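Local coordinates for sensor protein PfeS (Pseudomonas aeruginosa, PDB 3KYZ) that forms the sensor domain, predicted to be periplasmic, of a histidine kinase that may activate its partner PfeR by phosphorylation, at residues 42-56 and 66-80. Sequence-based numbering, arbitrary orientation.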
loop_
_atom_site.group_PDB
_atom_site.type_symbol
_atom_site.label_atom_id
_atom_site.label_comp_id
_atom_site.label_asym_id
_atom_site.label_seq_id
_atom_site.Cartn_x
_atom_site.Cartn_y
_atom_site.Cartn_z
ATOM N N ALA A 42 -6.829 -19.983 2.940
ATOM C CA ALA A 42 -6.556 -18.591 3.266
ATOM C C ALA A 42 -7.757 -17.961 3.974
ATOM O O ALA A 42 -7.600 -17.189 4.922
ATOM C CB ALA A 42 -6.203 -17.813 2.009
ATOM N N GLU A 43 -8.956 -18.303 3.520
ATOM C CA GLU A 43 -10.174 -17.741 4.092
ATOM C C GLU A 43 -10.329 -18.180 5.549
ATOM O O GLU A 43 -10.572 -17.363 6.436
ATOM C CB GLU A 43 -11.392 -18.173 3.275
ATOM C CG GLU A 43 -12.690 -17.518 3.708
ATOM C CD GLU A 43 -12.798 -16.082 3.245
ATOM O OE1 GLU A 43 -11.943 -15.647 2.443
ATOM O OE2 GLU A 43 -13.745 -15.388 3.677
ATOM N N ARG A 44 -10.175 -19.475 5.796
ATOM C CA ARG A 44 -10.305 -19.986 7.153
ATOM C C ARG A 44 -9.222 -19.424 8.065
ATOM O O ARG A 44 -9.505 -19.051 9.207
ATOM C CB ARG A 44 -10.287 -21.514 7.178
ATOM C CG ARG A 44 -10.507 -22.095 8.567
ATOM C CD ARG A 44 -10.731 -23.596 8.509
ATOM N NE ARG A 44 -9.686 -24.265 7.741
ATOM C CZ ARG A 44 -8.514 -24.637 8.240
ATOM N NH1 ARG A 44 -7.626 -25.241 7.462
ATOM N NH2 ARG A 44 -8.228 -24.404 9.516
ATOM N N PHE A 45 -7.993 -19.343 7.561
ATOM C CA PHE A 45 -6.900 -18.816 8.371
ATOM C C PHE A 45 -7.157 -17.360 8.758
ATOM O O PHE A 45 -6.968 -16.962 9.905
ATOM C CB PHE A 45 -5.549 -18.945 7.660
ATOM C CG PHE A 45 -4.408 -18.439 8.480
ATOM C CD1 PHE A 45 -3.767 -19.272 9.382
ATOM C CD2 PHE A 45 -4.010 -17.113 8.395
ATOM C CE1 PHE A 45 -2.725 -18.798 10.162
ATOM C CE2 PHE A 45 -2.969 -16.637 9.176
ATOM C CZ PHE A 45 -2.325 -17.477 10.056
ATOM N N ARG A 46 -7.580 -16.565 7.788
ATOM C CA ARG A 46 -7.890 -15.168 8.028
ATOM C C ARG A 46 -8.926 -15.004 9.147
ATOM O O ARG A 46 -8.754 -14.202 10.070
ATOM C CB ARG A 46 -8.410 -14.549 6.732
ATOM C CG ARG A 46 -8.889 -13.163 6.896
ATOM C CD ARG A 46 -9.523 -12.649 5.625
ATOM N NE ARG A 46 -9.664 -11.221 5.774
ATOM C CZ ARG A 46 -10.329 -10.420 4.958
ATOM N NH1 ARG A 46 -10.948 -10.897 3.879
ATOM N NH2 ARG A 46 -10.369 -9.130 5.240
ATOM N N LYS A 47 -9.994 -15.788 9.075
ATOM C CA LYS A 47 -11.051 -15.732 10.080
ATOM C C LYS A 47 -10.536 -16.144 11.464
ATOM O O LYS A 47 -10.838 -15.497 12.470
ATOM C CB LYS A 47 -12.215 -16.629 9.664
ATOM C CG LYS A 47 -13.035 -16.105 8.488
ATOM C CD LYS A 47 -14.140 -17.096 8.155
ATOM C CE LYS A 47 -14.902 -16.712 6.902
ATOM N NZ LYS A 47 -15.702 -17.875 6.413
ATOM N N GLU A 48 -9.771 -17.228 11.512
ATOM C CA GLU A 48 -9.253 -17.744 12.778
ATOM C C GLU A 48 -8.297 -16.752 13.438
ATOM O O GLU A 48 -8.374 -16.506 14.649
ATOM C CB GLU A 48 -8.544 -19.091 12.570
ATOM C CG GLU A 48 -9.471 -20.242 12.189
ATOM C CD GLU A 48 -8.706 -21.495 11.786
ATOM O OE1 GLU A 48 -7.463 -21.427 11.681
ATOM O OE2 GLU A 48 -9.342 -22.549 11.570
ATOM N N LEU A 49 -7.392 -16.183 12.648
ATOM C CA LEU A 49 -6.410 -15.263 13.210
ATOM C C LEU A 49 -7.077 -13.968 13.659
ATOM O O LEU A 49 -6.744 -13.418 14.707
ATOM C CB LEU A 49 -5.287 -14.970 12.216
ATOM C CG LEU A 49 -4.169 -14.072 12.751
ATOM C CD1 LEU A 49 -3.565 -14.670 14.023
ATOM C CD2 LEU A 49 -3.090 -13.855 11.688
ATOM N N SER A 50 -8.015 -13.483 12.854
ATOM C CA SER A 50 -8.755 -12.284 13.202
ATOM C C SER A 50 -9.479 -12.449 14.538
ATOM O O SER A 50 -9.479 -11.548 15.377
ATOM C CB SER A 50 -9.754 -11.937 12.102
ATOM O OG SER A 50 -10.430 -10.748 12.434
ATOM N N ALA A 51 -10.103 -13.603 14.730
ATOM C CA ALA A 51 -10.824 -13.862 15.973
ATOM C C ALA A 51 -9.861 -13.998 17.146
ATOM O O ALA A 51 -10.104 -13.473 18.235
ATOM C CB ALA A 51 -11.676 -15.112 15.842
ATOM N N LYS A 52 -8.767 -14.714 16.926
ATOM C CA LYS A 52 -7.804 -14.945 17.995
ATOM C C LYS A 52 -7.204 -13.639 18.510
ATOM O O LYS A 52 -7.124 -13.420 19.715
ATOM C CB LYS A 52 -6.679 -15.867 17.529
ATOM C CG LYS A 52 -5.671 -16.165 18.623
ATOM C CD LYS A 52 -4.496 -16.989 18.118
ATOM C CE LYS A 52 -3.502 -17.240 19.238
ATOM N NZ LYS A 52 -2.308 -17.920 18.711
ATOM N N GLU A 53 -6.793 -12.775 17.585
ATOM C CA GLU A 53 -6.075 -11.553 17.940
ATOM C C GLU A 53 -6.987 -10.336 18.006
ATOM O O GLU A 53 -6.523 -9.222 18.255
ATOM C CB GLU A 53 -4.935 -11.301 16.950
ATOM C CG GLU A 53 -3.786 -12.295 17.074
ATOM C CD GLU A 53 -2.947 -12.083 18.316
ATOM O OE1 GLU A 53 -3.167 -11.082 19.041
ATOM O OE2 GLU A 53 -2.055 -12.924 18.565
ATOM N N ASP A 54 -8.278 -10.555 17.772
ATOM C CA ASP A 54 -9.277 -9.494 17.834
ATOM C C ASP A 54 -8.822 -8.290 17.015
ATOM O O ASP A 54 -8.789 -7.159 17.506
ATOM C CB ASP A 54 -9.541 -9.089 19.291
ATOM C CG ASP A 54 -10.741 -8.170 19.433
ATOM O OD1 ASP A 54 -11.620 -8.195 18.543
ATOM O OD2 ASP A 54 -10.807 -7.426 20.439
ATOM N N THR A 55 -8.470 -8.541 15.759
ATOM C CA THR A 55 -7.929 -7.491 14.915
ATOM C C THR A 55 -8.148 -7.827 13.447
ATOM O O THR A 55 -8.386 -8.992 13.092
ATOM C CB THR A 55 -6.424 -7.285 15.189
ATOM O OG1 THR A 55 -6.003 -6.037 14.624
ATOM C CG2 THR A 55 -5.591 -8.421 14.601
ATOM N N TRP A 56 -8.081 -6.810 12.596
ATOM C CA TRP A 56 -8.253 -7.028 11.166
ATOM C C TRP A 56 -7.065 -7.794 10.574
ATOM O O TRP A 56 -5.910 -7.509 10.884
ATOM C CB TRP A 56 -8.448 -5.703 10.432
ATOM C CG TRP A 56 -8.786 -5.887 8.979
ATOM C CD1 TRP A 56 -10.012 -6.183 8.455
ATOM C CD2 TRP A 56 -7.889 -5.787 7.868
ATOM N NE1 TRP A 56 -9.934 -6.268 7.083
ATOM C CE2 TRP A 56 -8.640 -6.035 6.699
ATOM C CE3 TRP A 56 -6.523 -5.515 7.747
ATOM C CZ2 TRP A 56 -8.074 -6.010 5.427
ATOM C CZ3 TRP A 56 -5.965 -5.488 6.488
ATOM C CH2 TRP A 56 -6.738 -5.733 5.341
ATOM N N SER A 66 -7.297 -10.147 -2.356
ATOM C CA SER A 66 -7.420 -11.211 -1.372
ATOM C C SER A 66 -7.025 -12.563 -1.964
ATOM O O SER A 66 -7.414 -12.896 -3.088
ATOM C CB SER A 66 -8.846 -11.283 -0.830
ATOM O OG SER A 66 -8.947 -12.331 0.114
ATOM N N LEU A 67 -6.265 -13.347 -1.199
ATOM C CA LEU A 67 -6.018 -14.748 -1.542
ATOM C C LEU A 67 -7.164 -15.653 -1.096
ATOM O O LEU A 67 -7.250 -16.803 -1.520
ATOM C CB LEU A 67 -4.712 -15.246 -0.913
ATOM C CG LEU A 67 -3.413 -14.659 -1.482
ATOM C CD1 LEU A 67 -2.208 -15.132 -0.671
ATOM C CD2 LEU A 67 -3.254 -15.000 -2.957
ATOM N N GLY A 68 -8.030 -15.142 -0.225
ATOM C CA GLY A 68 -9.182 -15.902 0.224
ATOM C C GLY A 68 -10.339 -15.867 -0.759
ATOM O O GLY A 68 -10.245 -15.266 -1.837
ATOM N N SER A 69 -11.437 -16.518 -0.393
ATOM C CA SER A 69 -12.607 -16.571 -1.261
ATOM C C SER A 69 -13.426 -15.282 -1.209
ATOM O O SER A 69 -14.202 -15.000 -2.119
ATOM C CB SER A 69 -13.488 -17.780 -0.922
ATOM O OG SER A 69 -13.806 -17.791 0.457
ATOM N N THR A 70 -13.253 -14.498 -0.148
ATOM C CA THR A 70 -13.980 -13.241 -0.012
ATOM C C THR A 70 -13.083 -12.100 -0.474
ATOM O O THR A 70 -12.001 -11.918 0.071
ATOM C CB THR A 70 -14.399 -12.984 1.451
ATOM O OG1 THR A 70 -15.237 -14.054 1.918
ATOM C CG2 THR A 70 -15.154 -11.653 1.574
ATOM N N PRO A 71 -13.524 -11.331 -1.480
ATOM C CA PRO A 71 -12.685 -10.227 -1.960
ATOM C C PRO A 71 -12.598 -9.098 -0.946
ATOM O O PRO A 71 -13.458 -8.959 -0.062
ATOM C CB PRO A 71 -13.410 -9.722 -3.215
ATOM C CG PRO A 71 -14.736 -10.354 -3.232
ATOM C CD PRO A 71 -14.831 -11.399 -2.159
ATOM N N LEU A 72 -11.556 -8.286 -1.070
ATOM C CA LEU A 72 -11.436 -7.102 -0.233
ATOM C C LEU A 72 -12.402 -6.035 -0.707
ATOM O O LEU A 72 -12.563 -5.823 -1.908
ATOM C CB LEU A 72 -10.018 -6.540 -0.311
ATOM C CG LEU A 72 -8.906 -7.463 0.184
ATOM C CD1 LEU A 72 -7.583 -6.723 0.187
ATOM C CD2 LEU A 72 -9.245 -7.986 1.582
ATOM N N SER A 73 -13.035 -5.351 0.236
ATOM C CA SER A 73 -13.778 -4.140 -0.086
ATOM C C SER A 73 -12.785 -3.023 -0.401
ATOM O O SER A 73 -11.590 -3.136 -0.103
ATOM C CB SER A 73 -14.653 -3.727 1.093
ATOM O OG SER A 73 -13.855 -3.288 2.180
ATOM N N ALA A 74 -13.270 -1.949 -1.012
ATOM C CA ALA A 74 -12.415 -0.789 -1.260
ATOM C C ALA A 74 -11.860 -0.250 0.057
ATOM O O ALA A 74 -10.704 0.166 0.131
ATOM C CB ALA A 74 -13.166 0.288 -2.015
ATOM N N GLU A 75 -12.690 -0.256 1.097
ATOM C CA GLU A 75 -12.247 0.179 2.417
ATOM C C GLU A 75 -11.061 -0.658 2.902
ATOM O O GLU A 75 -10.094 -0.126 3.452
ATOM C CB GLU A 75 -13.402 0.118 3.423
ATOM C CG GLU A 75 -13.105 0.796 4.757
ATOM C CD GLU A 75 -12.452 -0.131 5.776
ATOM O OE1 GLU A 75 -12.573 -1.367 5.645
ATOM O OE2 GLU A 75 -11.831 0.388 6.727
ATOM N N GLU A 76 -11.134 -1.970 2.701
ATOM C CA GLU A 76 -10.036 -2.847 3.094
ATOM C C GLU A 76 -8.788 -2.607 2.251
ATOM O O GLU A 76 -7.669 -2.604 2.773
ATOM C CB GLU A 76 -10.467 -4.309 3.014
ATOM C CG GLU A 76 -11.429 -4.676 4.130
ATOM C CD GLU A 76 -11.964 -6.085 4.001
ATOM O OE1 GLU A 76 -12.528 -6.418 2.941
ATOM O OE2 GLU A 76 -11.831 -6.860 4.968
ATOM N N SER A 77 -8.968 -2.411 0.947
ATOM C CA SER A 77 -7.826 -2.105 0.086
ATOM C C SER A 77 -7.094 -0.857 0.577
ATOM O O SER A 77 -5.873 -0.769 0.461
ATOM C CB SER A 77 -8.257 -1.927 -1.374
ATOM O OG SER A 77 -8.653 -3.175 -1.931
ATOM N N SER A 78 -7.835 0.106 1.123
ATOM C CA SER A 78 -7.206 1.342 1.593
ATOM C C SER A 78 -6.240 1.099 2.763
ATOM O O SER A 78 -5.373 1.932 3.033
ATOM C CB SER A 78 -8.254 2.408 1.957
ATOM O OG SER A 78 -8.841 2.178 3.233
ATOM N N HIS A 79 -6.382 -0.041 3.440
ATOM C CA HIS A 79 -5.481 -0.384 4.545
ATOM C C HIS A 79 -4.110 -0.840 4.061
ATOM O O HIS A 79 -3.186 -0.987 4.860
ATOM C CB HIS A 79 -6.039 -1.538 5.382
ATOM C CG HIS A 79 -7.402 -1.301 5.944
ATOM N ND1 HIS A 79 -8.188 -2.326 6.426
ATOM C CD2 HIS A 79 -8.118 -0.166 6.112
ATOM C CE1 HIS A 79 -9.334 -1.832 6.859
ATOM N NE2 HIS A 79 -9.318 -0.524 6.677
ATOM N N LEU A 80 -3.994 -1.114 2.767
ATOM C CA LEU A 80 -2.794 -1.739 2.226
ATOM C C LEU A 80 -1.728 -0.764 1.742
ATOM O O LEU A 80 -0.685 -1.196 1.254
ATOM C CB LEU A 80 -3.168 -2.648 1.056
ATOM C CG LEU A 80 -4.199 -3.735 1.376
ATOM C CD1 LEU A 80 -4.502 -4.534 0.110
ATOM C CD2 LEU A 80 -3.719 -4.644 2.524
HETATM O O HOH W 1 -10.765 -13.191 2.139
HETATM O O HOH W 2 -12.829 -9.054 2.736
#
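Arg46 and Trp56 converge from the long helix and the turn after it on one carboxylate oxygen, Glu76 OE2. Arg46 is stretched out from CG to NE, its CG anti to the backbone N (chi1 174°), and this length carries NH2 over to Glu76 OE2, 2.7 Å away. The hydrogen bond within this salt bridge is bent (133° at the hydrogen) and comes in from above the carboxylate plane. Trp56 NE1 meets the same oxygen at 2.9 Å along a nearly straight bond; the oxygen lies in the indole plane and offers its anti lone pair. Glu76 OE1 accepts from Ser73 N, and Ser73 OG takes Glu76 N in a capping box, so the helix start itself fixes the carboxylate. Tryptophan suits its place by offering an edge N-H and also a face, against which His79 stands in a T-shaped pair, planes 88° apart, with ND1 over the ring; its NE2 is held by Glu75 OE2.

At the other end, the Glu43 chain bends at chi2, and its carboxylate receives Thr70 OG1 on OE2 (2.7 Å) and Thr70 N on OE1 (3.1 Å), both from above its plane. Gly68, with no side chain, lets its CA come within 3.6 Å of Glu43 OE1. Arginine has N-H groups enough for Glu76, Val57 O and two waters: one joins Arg46 NH1 to Glu43 OE1, Ser66 OG and Thr70 O, the other to Pro71 O and Glu76 OE1. One glutamate from each side thus reaches across to the other, and the paired donors on Glu76 OE2 would be expected to stabilise its charged form.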